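Local coordinates for protein polyketide synthase PksL (Bacillus subtilis, PDB 5E1V) that probably removes water from beta-hydroxyacyl intermediates, through its dehydratase domain, during assembly of the polyketide bacillaene, at residues 198-203 with 249-254; 121-126 with 234-239; 154-159 with 192-197; 227-232 with 261-266; 33-38 with 218-223. All coordinates share one frame; numbering follows the deposited sequence.

Interaction 1 of 5, residues 198-203 with 249-254; sequences VGANHL and IYVTLE
A200 places its one methyl against two branched side chains of strand 249-254: A200 CB lies 3.8 Å from L253 CD2 and 4.0 Å from V251 CG1. The second methyl of V251 comes almost as near, with V251 CG2 4.1 Å from A200 CB, so the alanine rests against both prongs of the valine. L253 reaches in from farther along the strand: its CG stands anti to the carbonyl carbon (chi1 -59°), and CD2 leans over to the helix. At the next residue, N201 meets the tip of I249 at about a right angle, CD1 4.0 Å from OD1, a van der Waals contact of methyl and amide oxygen. Small A200 suits the closest part of a helix whose axis passes 9.5 Å from that of the strand. This is the packing of a hot-dog fold, in which a curved antiparallel sheet wraps a central helix, here helix 190-203. The crossing angle of 126° sets the helix slanted across the strand. Beyond this first layer, L204 covers I249 and V251, while I237 of the adjoining strand touches A200 and L203. V251 also packs on F269. Backbone bonds hold L253 to L266 and E254 to R236, fixing the strand between its two neighbours. On another side of the helix, V198 and H202 pack on V141 of helix 138-147, and H202 NE2 is hydrogen-bonded to E164 OE2.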
# COMPACT_ATOMS: atom_id res chain seq x y z
N VAL A 198 -7.43 2.82 3.09
CA VAL A 198 -8.61 3.73 3.20
C VAL A 198 -9.71 3.07 4.10
O VAL A 198 -10.30 3.75 4.97
CB VAL A 198 -9.12 4.11 1.81
CG1 VAL A 198 -10.42 4.89 1.87
CG2 VAL A 198 -8.08 5.01 1.15
N GLY A 199 -9.92 1.77 3.95
CA GLY A 199 -10.80 1.02 4.84
C GLY A 199 -10.37 1.06 6.29
O GLY A 199 -11.17 1.41 7.19
N ALA A 200 -9.09 0.78 6.54
CA ALA A 200 -8.48 0.95 7.87
C ALA A 200 -8.67 2.31 8.50
O ALA A 200 -8.96 2.43 9.68
CB ALA A 200 -7.01 0.67 7.81
N ASN A 201 -8.49 3.35 7.71
CA ASN A 201 -8.65 4.69 8.18
C ASN A 201 -10.15 4.93 8.51
O ASN A 201 -10.45 5.66 9.46
CB ASN A 201 -8.07 5.70 7.21
CG ASN A 201 -7.90 7.08 7.82
OD1 ASN A 201 -6.76 7.54 8.09
ND2 ASN A 201 -9.03 7.75 8.06
N HIS A 202 -11.05 4.29 7.79
CA HIS A 202 -12.48 4.42 8.13
C HIS A 202 -12.84 3.76 9.48
O HIS A 202 -13.76 4.22 10.18
CB HIS A 202 -13.38 3.86 7.03
CG HIS A 202 -14.80 3.69 7.46
ND1 HIS A 202 -15.72 4.72 7.44
CD2 HIS A 202 -15.46 2.61 7.95
CE1 HIS A 202 -16.88 4.28 7.88
NE2 HIS A 202 -16.75 3.00 8.20
N LEU A 203 -12.13 2.69 9.85
CA LEU A 203 -12.33 2.03 11.15
C LEU A 203 -11.70 2.83 12.29
O LEU A 203 -12.14 2.78 13.45
CB LEU A 203 -11.74 0.61 11.11
CG LEU A 203 -11.75 -0.24 12.38
CD1 LEU A 203 -13.17 -0.42 12.97
CD2 LEU A 203 -11.09 -1.58 12.14
N ILE A 249 -0.86 6.66 13.83
CA ILE A 249 -1.89 5.62 13.83
C ILE A 249 -1.24 4.35 13.33
O ILE A 249 -0.25 4.44 12.55
CB ILE A 249 -3.12 5.96 12.97
CG1 ILE A 249 -2.76 6.23 11.49
CG2 ILE A 249 -3.83 7.19 13.54
CD1 ILE A 249 -3.92 6.09 10.53
N TYR A 250 -1.77 3.22 13.79
CA TYR A 250 -1.25 1.89 13.54
C TYR A 250 -2.40 0.99 13.23
O TYR A 250 -3.46 1.09 13.86
CB TYR A 250 -0.55 1.31 14.80
CG TYR A 250 0.54 2.16 15.44
CD1 TYR A 250 0.21 3.26 16.24
CD2 TYR A 250 1.88 1.83 15.30
CE1 TYR A 250 1.21 4.03 16.83
CE2 TYR A 250 2.88 2.59 15.91
CZ TYR A 250 2.51 3.68 16.68
OH TYR A 250 3.46 4.41 17.29
N VAL A 251 -2.24 0.11 12.24
CA VAL A 251 -3.23 -0.86 11.92
C VAL A 251 -2.51 -2.09 11.36
O VAL A 251 -1.37 -2.00 10.96
CB VAL A 251 -4.19 -0.40 10.81
CG1 VAL A 251 -4.96 0.82 11.28
CG2 VAL A 251 -3.41 -0.00 9.56
N THR A 252 -3.18 -3.23 11.33
CA THR A 252 -2.61 -4.44 10.78
C THR A 252 -3.65 -4.89 9.74
O THR A 252 -4.82 -5.04 10.03
CB THR A 252 -2.25 -5.54 11.82
OG1 THR A 252 -1.00 -5.26 12.46
CG2 THR A 252 -2.03 -6.89 11.07
N LEU A 253 -3.19 -5.05 8.48
CA LEU A 253 -4.07 -5.40 7.36
C LEU A 253 -3.92 -6.87 7.02
O LEU A 253 -2.82 -7.33 6.75
CB LEU A 253 -3.73 -4.51 6.09
CG LEU A 253 -3.81 -2.98 6.16
CD1 LEU A 253 -3.40 -2.27 4.83
CD2 LEU A 253 -5.15 -2.48 6.72
N GLU A 254 -5.02 -7.63 6.99
CA GLU A 254 -4.93 -9.07 6.72
C GLU A 254 -5.61 -9.34 5.40
O GLU A 254 -6.75 -9.02 5.27
CB GLU A 254 -5.58 -9.87 7.86
CG GLU A 254 -4.91 -9.60 9.18
CD GLU A 254 -5.60 -10.35 10.30
OE1 GLU A 254 -5.33 -11.59 10.43
OE2 GLU A 254 -6.44 -9.69 10.95

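Interaction 2 of 5, residues 121-126 with 234-239; sequences ETLDLS and MTRIKR
The guanidinium of R236 presents its outer edge to E121, and OE2 lies in its plane, 1° out. The carboxylate is turned by 66° against it, so NH2 approaches OE2 from above the carboxylate plane. Both end nitrogens grip that single oxygen: R236 NH2 to E121 OE2 is the shorter and straighter bond at 2.9 Å, while R236 NH1 to E121 OE2 is 3.3 Å and more bent. One face of the guanidinium carries K238 CE, offset toward the rim. L123 comes in obliquely, its CD2 3.3 Å from R236 NH1, a close approach in which the leucine methyl packs against the end of the guanidinium. The arginine also binds E254 OE1 through NH2, which suits a long cation placed between two acids. A methionine in its place would probably leave the E121 carboxylate without its salt-bridge mate and take one of several cations from E254. Farther along the two segments, next to the charged pair, L125 CD2 meets M234 CG at 4.1 Å, an apolar pair. Around the contact, E121 and L123 form backbone bonds with K262 and G260 and lie on F256 of strand 248-256, while M234 reaches E172 of strand 168-174 and K129 of helix 125-130.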
# COMPACT_ATOMS: atom_id res chain seq x y z
N GLU A 121 -4.95 -19.41 8.55
CA GLU A 121 -6.24 -18.78 8.83
C GLU A 121 -7.20 -18.87 7.62
O GLU A 121 -6.82 -18.57 6.47
CB GLU A 121 -5.99 -17.30 9.17
CG GLU A 121 -6.50 -16.79 10.51
CD GLU A 121 -7.93 -16.32 10.46
OE1 GLU A 121 -8.64 -16.70 9.53
OE2 GLU A 121 -8.34 -15.56 11.37
N THR A 122 -8.47 -19.27 7.86
CA THR A 122 -9.51 -19.11 6.81
C THR A 122 -10.75 -18.43 7.39
O THR A 122 -10.91 -18.34 8.61
CB THR A 122 -9.91 -20.43 6.09
OG1 THR A 122 -10.48 -21.35 7.02
CG2 THR A 122 -8.74 -21.10 5.39
N LEU A 123 -11.60 -17.92 6.52
CA LEU A 123 -12.81 -17.24 6.90
C LEU A 123 -14.04 -17.81 6.18
O LEU A 123 -13.94 -18.30 5.08
CB LEU A 123 -12.69 -15.76 6.55
CG LEU A 123 -11.63 -14.99 7.33
CD1 LEU A 123 -11.57 -13.55 6.86
CD2 LEU A 123 -11.93 -15.04 8.82
N ASP A 124 -15.20 -17.72 6.82
CA ASP A 124 -16.48 -18.04 6.16
C ASP A 124 -17.06 -16.70 5.76
O ASP A 124 -17.71 -16.04 6.55
CB ASP A 124 -17.41 -18.78 7.14
N LEU A 125 -16.78 -16.25 4.55
CA LEU A 125 -17.08 -14.86 4.14
C LEU A 125 -18.57 -14.45 4.29
O LEU A 125 -18.92 -13.46 4.96
CB LEU A 125 -16.60 -14.63 2.71
CG LEU A 125 -15.09 -14.80 2.48
CD1 LEU A 125 -14.76 -14.80 1.00
CD2 LEU A 125 -14.28 -13.74 3.21
N SER A 126 -19.44 -15.23 3.68
CA SER A 126 -20.89 -15.01 3.78
C SER A 126 -21.34 -14.82 5.23
O SER A 126 -22.03 -13.84 5.58
CB SER A 126 -21.61 -16.17 3.12
OG SER A 126 -21.01 -16.42 1.85
N MET A 234 -10.23 -9.73 0.02
CA MET A 234 -10.99 -9.45 1.18
C MET A 234 -10.02 -9.06 2.29
O MET A 234 -9.21 -9.85 2.72
CB MET A 234 -11.82 -10.68 1.57
CG MET A 234 -12.84 -11.10 0.49
SD MET A 234 -14.33 -10.09 0.69
CE MET A 234 -15.33 -10.64 -0.69
N THR A 235 -10.10 -7.82 2.73
CA THR A 235 -9.20 -7.35 3.81
C THR A 235 -9.88 -7.19 5.17
O THR A 235 -10.83 -6.40 5.36
CB THR A 235 -8.56 -6.00 3.48
OG1 THR A 235 -7.94 -6.10 2.21
CG2 THR A 235 -7.58 -5.59 4.59
N ARG A 236 -9.28 -7.84 6.17
CA ARG A 236 -9.83 -7.72 7.51
C ARG A 236 -8.92 -6.88 8.34
O ARG A 236 -7.69 -7.02 8.27
CB ARG A 236 -9.97 -9.09 8.17
CG ARG A 236 -10.52 -8.96 9.60
CD ARG A 236 -10.62 -10.28 10.28
NE ARG A 236 -9.33 -10.91 10.51
CZ ARG A 236 -9.21 -12.21 10.74
NH1 ARG A 236 -10.30 -12.97 10.82
NH2 ARG A 236 -8.03 -12.75 10.94
N ILE A 237 -9.52 -5.98 9.09
CA ILE A 237 -8.81 -5.20 10.02
C ILE A 237 -9.53 -5.41 11.36
O ILE A 237 -10.73 -5.11 11.47
CB ILE A 237 -8.83 -3.71 9.63
CG1 ILE A 237 -8.25 -3.56 8.20
CG2 ILE A 237 -8.04 -2.91 10.65
CD1 ILE A 237 -8.82 -2.46 7.39
N LYS A 238 -8.78 -5.90 12.34
CA LYS A 238 -9.30 -6.12 13.68
C LYS A 238 -9.13 -4.89 14.54
O LYS A 238 -8.05 -4.23 14.58
CB LYS A 238 -8.60 -7.32 14.33
CG LYS A 238 -8.76 -8.67 13.65
CD LYS A 238 -8.29 -9.76 14.62
CE LYS A 238 -7.86 -11.06 13.96
NZ LYS A 238 -6.54 -10.94 13.24
N ARG A 239 -10.19 -4.55 15.30
CA ARG A 239 -10.09 -3.36 16.16
C ARG A 239 -8.91 -3.48 17.11
O ARG A 239 -8.26 -2.48 17.46
CB ARG A 239 -11.41 -3.12 16.96
CG ARG A 239 -11.52 -1.74 17.61
CD ARG A 239 -12.82 -1.62 18.40
NE ARG A 239 -13.99 -1.94 17.60
CZ ARG A 239 -14.52 -1.17 16.65
NH1 ARG A 239 -13.99 0.02 16.34
NH2 ARG A 239 -15.59 -1.60 15.98

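Interaction 3 of 5, residues 154-159 with 192-197; sequences EYMKAK and LIDGSG
M156 folds back through bends at chi2 (-97°) and chi3 (43°), which carry its terminal methyl to D194, whose carboxylate swings out anti to the backbone N (chi1 -176°). The two side chains cross at about a right angle, with M156 CE 4.1 Å from D194 CB and equally far from D194 OD2. A water joins the same pair by donating to both, 2.8 Å from M156 O and 2.7 Å from D194 OD2; H152 NE2 adds a weak hydrogen bond to that carboxylate oxygen. D194 belongs to the sequence HPTLID, which resembles the motif that polyketide dehydratases carry on the central helix of the second hot dog, where the catalytic aspartate usually sits; D194 is thus probably that residue. Next along, A158 CB faces G195 CA at 4.5 Å. Glycine fits here because a beta carbon at that position would come to about 3.0 Å from the alanine methyl. Inside the helix, S196 OG donates to L192 O at 2.9 Å, opposite in face to the backbone N-H of S196, so one carbonyl serves two donors; OG is also bonded to T235 OG1. The loop is held on its own account by Y155 O to T191 OG1 and A158 N to Y142 OH.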
# COMPACT_ATOMS: atom_id res chain seq x y z
N GLU A 154 -10.54 7.39 -10.58
CA GLU A 154 -10.41 6.41 -11.62
C GLU A 154 -9.58 5.13 -11.24
O GLU A 154 -9.99 4.36 -10.37
CB GLU A 154 -9.89 7.16 -12.86
CG GLU A 154 -10.74 7.05 -14.11
CD GLU A 154 -10.01 6.35 -15.22
OE1 GLU A 154 -9.58 7.04 -16.17
OE2 GLU A 154 -9.82 5.12 -15.11
N TYR A 155 -8.50 4.88 -11.94
CA TYR A 155 -7.57 3.76 -11.70
C TYR A 155 -7.26 3.48 -10.22
O TYR A 155 -7.14 2.29 -9.80
CB TYR A 155 -6.26 4.07 -12.39
CG TYR A 155 -5.44 2.93 -12.88
CD1 TYR A 155 -5.53 2.53 -14.20
CD2 TYR A 155 -4.52 2.26 -12.03
CE1 TYR A 155 -4.72 1.56 -14.71
CE2 TYR A 155 -3.71 1.27 -12.54
CZ TYR A 155 -3.80 0.92 -13.83
OH TYR A 155 -3.06 -0.08 -14.33
N MET A 156 -7.17 4.54 -9.42
CA MET A 156 -6.78 4.49 -7.97
C MET A 156 -7.95 4.22 -6.98
O MET A 156 -7.73 4.11 -5.75
CB MET A 156 -6.07 5.80 -7.58
CG MET A 156 -4.59 5.86 -7.94
SD MET A 156 -3.49 5.41 -6.54
CE MET A 156 -4.19 4.01 -5.75
N LYS A 157 -9.20 4.19 -7.49
CA LYS A 157 -10.35 4.03 -6.61
C LYS A 157 -10.72 2.59 -6.67
O LYS A 157 -11.04 2.14 -7.74
CB LYS A 157 -11.59 4.86 -7.08
CG LYS A 157 -11.74 6.17 -6.41
CD LYS A 157 -12.97 6.94 -6.88
CE LYS A 157 -14.09 6.88 -5.84
NZ LYS A 157 -15.29 7.51 -6.48
N ALA A 158 -10.68 1.86 -5.55
CA ALA A 158 -11.09 0.52 -5.50
C ALA A 158 -12.67 0.59 -5.52
O ALA A 158 -13.21 1.65 -5.29
CB ALA A 158 -10.56 -0.19 -4.24
N LYS A 159 -13.28 -0.55 -5.84
CA LYS A 159 -14.70 -0.84 -5.79
C LYS A 159 -14.99 -1.79 -4.66
O LYS A 159 -14.17 -2.67 -4.37
CB LYS A 159 -15.10 -1.53 -7.08
CG LYS A 159 -14.74 -0.65 -8.25
CD LYS A 159 -15.79 0.42 -8.49
CE LYS A 159 -16.68 0.05 -9.65
NZ LYS A 159 -17.44 -1.23 -9.46
N LEU A 192 -5.63 -2.02 -4.63
CA LEU A 192 -6.11 -2.93 -3.60
C LEU A 192 -5.47 -2.60 -2.27
O LEU A 192 -6.15 -2.56 -1.27
CB LEU A 192 -5.81 -4.33 -4.04
CG LEU A 192 -6.55 -4.93 -5.25
CD1 LEU A 192 -6.15 -6.34 -5.43
CD2 LEU A 192 -8.06 -4.82 -5.04
N ILE A 193 -4.14 -2.37 -2.24
CA ILE A 193 -3.47 -2.14 -0.97
C ILE A 193 -3.87 -0.73 -0.46
O ILE A 193 -4.29 -0.59 0.67
CB ILE A 193 -1.93 -2.23 -1.03
CG1 ILE A 193 -1.41 -3.48 -1.79
CG2 ILE A 193 -1.41 -2.21 0.42
CD1 ILE A 193 -1.96 -4.79 -1.37
N ASP A 194 -3.81 0.30 -1.30
CA ASP A 194 -4.23 1.61 -0.85
C ASP A 194 -5.70 1.61 -0.35
O ASP A 194 -6.03 2.21 0.69
CB ASP A 194 -3.91 2.70 -1.90
CG ASP A 194 -4.24 4.06 -1.41
OD1 ASP A 194 -3.46 4.62 -0.56
OD2 ASP A 194 -5.34 4.53 -1.80
N GLY A 195 -6.57 0.98 -1.12
CA GLY A 195 -8.00 0.87 -0.74
C GLY A 195 -8.18 0.22 0.63
O GLY A 195 -9.09 0.58 1.39
N SER A 196 -7.30 -0.72 0.95
CA SER A 196 -7.32 -1.38 2.24
C SER A 196 -6.93 -0.41 3.39
O SER A 196 -7.56 -0.50 4.47
CB SER A 196 -6.42 -2.60 2.24
OG SER A 196 -6.86 -3.66 1.35
N GLY A 197 -5.92 0.47 3.12
CA GLY A 197 -5.52 1.62 3.95
C GLY A 197 -6.66 2.59 4.15
O GLY A 197 -6.89 3.06 5.26
O HOH W 1 -7.49 3.47 -3.07

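Interaction 4 of 5, residues 227-232 with 261-266; sequences ALLQTD and EKVAEL
L229 sends its side chain across to strand 262-266 and divides its methyls between two residues there. From CB the chain turns with CG anti to the carbonyl carbon (chi1 -59°), which carries the fork toward the strand. At CG it branches: CD1 goes to the methyl of A264, 4.1 Å from A264 CB, and CD2 meets V263, at 3.8 Å from V263 CG2. The two leucine prongs therefore straddle successive residues, possible because V263 and A264 both face F255 in a classic beta bulge, which turns two neighbouring side chains to the same side of the strand. V263 CG2 lies between the backbone N and the carbonyl carbon, in the crowded position, and is the valine branch that touches the leucine. A227, at the start of the loop, rests beside the same valine, with A227 CB 4.2 Å from V263 CB; an alanine is small enough to let the backbones come close there. F188 and F255 also pack on L229, and A264 meets F223 and A225 of strand 215-225. Toward the surface, K262 NZ bonds E265 OE1 at 2.7 Å, reaching it from above the carboxylate plane, and is shared with E254 OE1. The side-chain contacts between the segments are all apolar, so they rest on shape and exclusion of water. The cost falls on A227, whose backbone N and O are buried here and have no partner in the model, a price that the surrounding hydrocarbon packing presumably repays.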
# COMPACT_ATOMS: atom_id res chain seq x y z
N ALA A 227 0.58 -15.51 -1.86
CA ALA A 227 -0.01 -15.43 -3.20
C ALA A 227 -0.17 -13.94 -3.58
O ALA A 227 -0.14 -13.03 -2.76
CB ALA A 227 -1.35 -16.16 -3.29
N LEU A 228 -0.23 -13.71 -4.87
CA LEU A 228 -0.39 -12.36 -5.39
C LEU A 228 -1.75 -11.77 -5.08
O LEU A 228 -2.77 -12.50 -4.94
CB LEU A 228 -0.21 -12.43 -6.91
CG LEU A 228 1.09 -12.97 -7.48
CD1 LEU A 228 1.25 -12.55 -8.98
CD2 LEU A 228 2.35 -12.47 -6.75
N LEU A 229 -1.84 -10.44 -5.02
CA LEU A 229 -3.10 -9.77 -4.93
C LEU A 229 -3.27 -8.86 -6.12
O LEU A 229 -2.70 -7.81 -6.15
CB LEU A 229 -3.17 -8.92 -3.65
CG LEU A 229 -2.99 -9.76 -2.42
CD1 LEU A 229 -2.63 -8.86 -1.21
CD2 LEU A 229 -4.26 -10.48 -2.15
N GLN A 230 -4.08 -9.28 -7.09
CA GLN A 230 -4.11 -8.61 -8.40
C GLN A 230 -5.41 -7.91 -8.75
O GLN A 230 -5.38 -6.74 -9.11
CB GLN A 230 -3.81 -9.62 -9.48
CG GLN A 230 -2.54 -10.43 -9.25
CD GLN A 230 -2.19 -11.33 -10.37
OE1 GLN A 230 -2.58 -12.48 -10.35
NE2 GLN A 230 -1.36 -10.88 -11.28
N THR A 231 -6.53 -8.65 -8.65
CA THR A 231 -7.88 -8.19 -9.06
C THR A 231 -8.82 -7.80 -7.93
O THR A 231 -9.71 -6.91 -8.07
CB THR A 231 -8.54 -9.26 -9.92
OG1 THR A 231 -8.34 -10.55 -9.27
CG2 THR A 231 -7.90 -9.36 -11.25
N ASP A 232 -8.66 -8.49 -6.79
CA ASP A 232 -9.64 -8.37 -5.71
C ASP A 232 -9.04 -8.94 -4.45
O ASP A 232 -8.10 -9.73 -4.55
CB ASP A 232 -10.98 -9.13 -6.09
CG ASP A 232 -10.78 -10.62 -6.30
OD1 ASP A 232 -10.44 -11.04 -7.42
OD2 ASP A 232 -10.84 -11.38 -5.32
N GLU A 261 -9.26 -17.73 2.04
CA GLU A 261 -8.00 -18.16 2.61
C GLU A 261 -7.10 -16.95 2.89
O GLU A 261 -7.07 -16.02 2.08
CB GLU A 261 -7.29 -19.13 1.71
CG GLU A 261 -8.09 -20.39 1.39
CD GLU A 261 -7.72 -21.00 0.06
OE1 GLU A 261 -7.17 -20.29 -0.78
OE2 GLU A 261 -8.04 -22.20 -0.20
N LYS A 262 -6.45 -16.91 4.04
CA LYS A 262 -5.46 -15.81 4.32
C LYS A 262 -4.25 -15.98 3.42
O LYS A 262 -3.67 -17.07 3.36
CB LYS A 262 -5.03 -15.77 5.77
CG LYS A 262 -4.10 -14.60 6.09
CD LYS A 262 -4.06 -14.28 7.58
CE LYS A 262 -3.07 -13.16 7.90
NZ LYS A 262 -3.13 -12.91 9.37
N VAL A 263 -3.91 -14.93 2.67
CA VAL A 263 -2.75 -14.94 1.76
C VAL A 263 -1.66 -13.86 1.97
O VAL A 263 -0.61 -13.96 1.39
CB VAL A 263 -3.17 -14.88 0.32
CG1 VAL A 263 -3.99 -16.12 0.04
CG2 VAL A 263 -3.98 -13.60 -0.01
N ALA A 264 -1.96 -12.85 2.76
CA ALA A 264 -0.99 -11.86 3.06
C ALA A 264 -1.28 -11.10 4.35
O ALA A 264 -2.37 -11.04 4.87
CB ALA A 264 -0.77 -10.88 1.86
N GLU A 265 -0.26 -10.44 4.85
CA GLU A 265 -0.48 -9.55 5.96
C GLU A 265 0.51 -8.42 5.98
O GLU A 265 1.71 -8.66 5.88
CB GLU A 265 -0.36 -10.29 7.30
CG GLU A 265 -0.63 -9.41 8.53
CD GLU A 265 -0.68 -10.25 9.81
OE1 GLU A 265 -1.76 -10.74 10.16
OE2 GLU A 265 0.36 -10.48 10.41
N LEU A 266 -0.01 -7.20 6.14
CA LEU A 266 0.84 -6.02 6.43
C LEU A 266 0.77 -5.72 7.88
O LEU A 266 -0.25 -5.17 8.35
CB LEU A 266 0.39 -4.77 5.64
CG LEU A 266 1.31 -3.57 5.58
CD1 LEU A 266 2.62 -3.82 4.91
CD2 LEU A 266 0.65 -2.46 4.86

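Interaction 5 of 5, residues 33-38 with 218-223; sequences AYIDII and LFYESF
I35 sets a methyl over one face of an aromatic ring while its other branch leans on a second ring. I35 CG2 lies 3.9 Å from the centroid of the F223 ring and only 18° off its normal, a CH-pi contact somewhat offset toward the rim; its closest ring atom, F223 CE2, is 3.7 Å away. CG2 reaches this face because it stands anti to the backbone N of I35. The longer branch goes obliquely to the tyrosine, with I35 CG1 4.1 Å from Y220 CE2. A beta-branched residue thus serves two rings at once, one by each arm, where the strand turns a corner at E221. With an alanine here the CG2 methyl and the longer branch are gone, which would probably open a gap beside the helix and leave the F223 face without its CH-pi partner. The rings are steadied from outside: Y220 OH is hydrogen-bonded to G31 O, and F223 meets F188 edge-to-face, with F188 also touching I35. Helix 34-44 lies on the concave side of the strands, as is typical of the hot-dog fold, in which a curved antiparallel sheet wraps a long helix; polyketide dehydratases join two such units.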
# COMPACT_ATOMS: atom_id res chain seq x y z
N ALA A 33 2.19 1.76 -2.51
CA ALA A 33 2.64 1.27 -3.80
C ALA A 33 4.03 0.74 -3.77
O ALA A 33 4.45 0.03 -4.66
CB ALA A 33 2.50 2.38 -4.85
N TYR A 34 4.80 1.06 -2.71
CA TYR A 34 6.18 0.50 -2.61
C TYR A 34 6.22 -1.02 -2.50
O TYR A 34 7.29 -1.65 -2.75
CB TYR A 34 6.92 1.17 -1.41
CG TYR A 34 7.39 2.55 -1.68
CD1 TYR A 34 8.22 2.80 -2.72
CD2 TYR A 34 6.99 3.61 -0.89
CE1 TYR A 34 8.74 4.10 -2.96
CE2 TYR A 34 7.46 4.90 -1.08
CZ TYR A 34 8.37 5.15 -2.07
OH TYR A 34 8.81 6.42 -2.31
N ILE A 35 5.18 -1.63 -1.93
CA ILE A 35 5.14 -3.12 -1.82
C ILE A 35 5.24 -3.80 -3.21
O ILE A 35 6.12 -4.64 -3.47
CB ILE A 35 3.88 -3.58 -1.08
CG1 ILE A 35 3.93 -3.01 0.37
CG2 ILE A 35 3.83 -5.07 -1.07
CD1 ILE A 35 2.63 -3.05 1.08
N ASP A 36 4.37 -3.31 -4.12
CA ASP A 36 4.42 -3.78 -5.51
C ASP A 36 5.75 -3.50 -6.17
O ASP A 36 6.36 -4.44 -6.73
CB ASP A 36 3.24 -3.32 -6.34
CG ASP A 36 3.18 -4.08 -7.65
OD1 ASP A 36 2.76 -5.25 -7.61
OD2 ASP A 36 3.66 -3.50 -8.63
N ILE A 37 6.24 -2.25 -6.06
CA ILE A 37 7.51 -1.85 -6.60
C ILE A 37 8.63 -2.87 -6.19
O ILE A 37 9.32 -3.45 -7.06
CB ILE A 37 7.84 -0.39 -6.27
CG1 ILE A 37 6.97 0.56 -7.10
CG2 ILE A 37 9.33 -0.13 -6.45
CD1 ILE A 37 6.80 1.90 -6.50
N ILE A 38 8.75 -3.10 -4.89
CA ILE A 38 9.83 -3.89 -4.39
C ILE A 38 9.73 -5.38 -4.80
O ILE A 38 10.69 -5.93 -5.30
CB ILE A 38 9.99 -3.75 -2.88
CG1 ILE A 38 10.36 -2.32 -2.54
CG2 ILE A 38 11.17 -4.64 -2.40
CD1 ILE A 38 10.17 -2.04 -1.07
N LEU A 218 4.15 6.07 6.87
CA LEU A 218 5.42 6.31 7.51
C LEU A 218 6.26 5.02 7.59
O LEU A 218 7.41 5.05 7.29
CB LEU A 218 5.20 6.81 8.93
CG LEU A 218 6.54 6.98 9.71
CD1 LEU A 218 7.44 8.08 9.16
CD2 LEU A 218 6.37 7.14 11.24
N PHE A 219 5.67 3.96 8.06
CA PHE A 219 6.36 2.70 8.41
C PHE A 219 5.50 1.43 8.32
O PHE A 219 4.35 1.41 8.80
CB PHE A 219 6.93 2.82 9.85
CG PHE A 219 7.75 1.64 10.32
CD1 PHE A 219 9.10 1.56 10.09
CD2 PHE A 219 7.17 0.70 11.17
CE1 PHE A 219 9.85 0.49 10.59
CE2 PHE A 219 7.91 -0.36 11.67
CZ PHE A 219 9.24 -0.50 11.36
N TYR A 220 6.11 0.33 7.80
CA TYR A 220 5.54 -0.99 7.73
C TYR A 220 6.47 -1.86 8.51
O TYR A 220 7.61 -1.96 8.14
CB TYR A 220 5.42 -1.62 6.27
CG TYR A 220 4.86 -0.72 5.20
CD1 TYR A 220 4.03 0.32 5.56
CD2 TYR A 220 5.21 -0.87 3.81
CE1 TYR A 220 3.54 1.23 4.64
CE2 TYR A 220 4.73 0.08 2.88
CZ TYR A 220 3.90 1.11 3.30
OH TYR A 220 3.33 2.12 2.53
N GLU A 221 5.98 -2.58 9.53
CA GLU A 221 6.82 -3.52 10.27
C GLU A 221 7.22 -4.72 9.38
O GLU A 221 8.40 -5.11 9.21
CB GLU A 221 6.09 -4.00 11.54
CG GLU A 221 6.95 -5.02 12.27
CD GLU A 221 6.46 -5.31 13.66
OE1 GLU A 221 6.10 -4.36 14.38
OE2 GLU A 221 6.42 -6.50 14.01
N SER A 222 6.20 -5.27 8.73
CA SER A 222 6.38 -6.40 7.81
C SER A 222 5.24 -6.59 6.83
O SER A 222 4.09 -6.21 7.06
CB SER A 222 6.51 -7.75 8.56
OG SER A 222 5.46 -7.93 9.40
N PHE A 223 5.63 -7.23 5.75
CA PHE A 223 4.73 -7.70 4.75
C PHE A 223 5.19 -9.05 4.35
O PHE A 223 6.36 -9.27 4.06
CB PHE A 223 4.69 -6.78 3.48
CG PHE A 223 3.67 -7.22 2.52
CD1 PHE A 223 2.37 -6.92 2.73
CD2 PHE A 223 4.00 -7.94 1.47
CE1 PHE A 223 1.37 -7.29 1.82
CE2 PHE A 223 3.06 -8.33 0.54
CZ PHE A 223 1.74 -8.02 0.73

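In the fold
From the N terminus, interaction 5 opens on helix 34-44 and closes only at strand 215-225, spanning much of the chain and bringing the first hot-dog helix to the later strands. Interaction 2 opens inside that loop at 121-126 and crosses it, closing at 234-239. Interaction 3 is nested within both, closing the short loop from 154-159 to helix 190-203. Interaction 1 starts farther along the same helix, after interaction 3 has closed, and crosses interactions 2 and 5 to reach strand 248-256. Interaction 4 opens after interaction 5 has closed and crosses interactions 1 and 2, ending on strand 262-273. Salt bridges of E254 join interactions 1, 2 and 4.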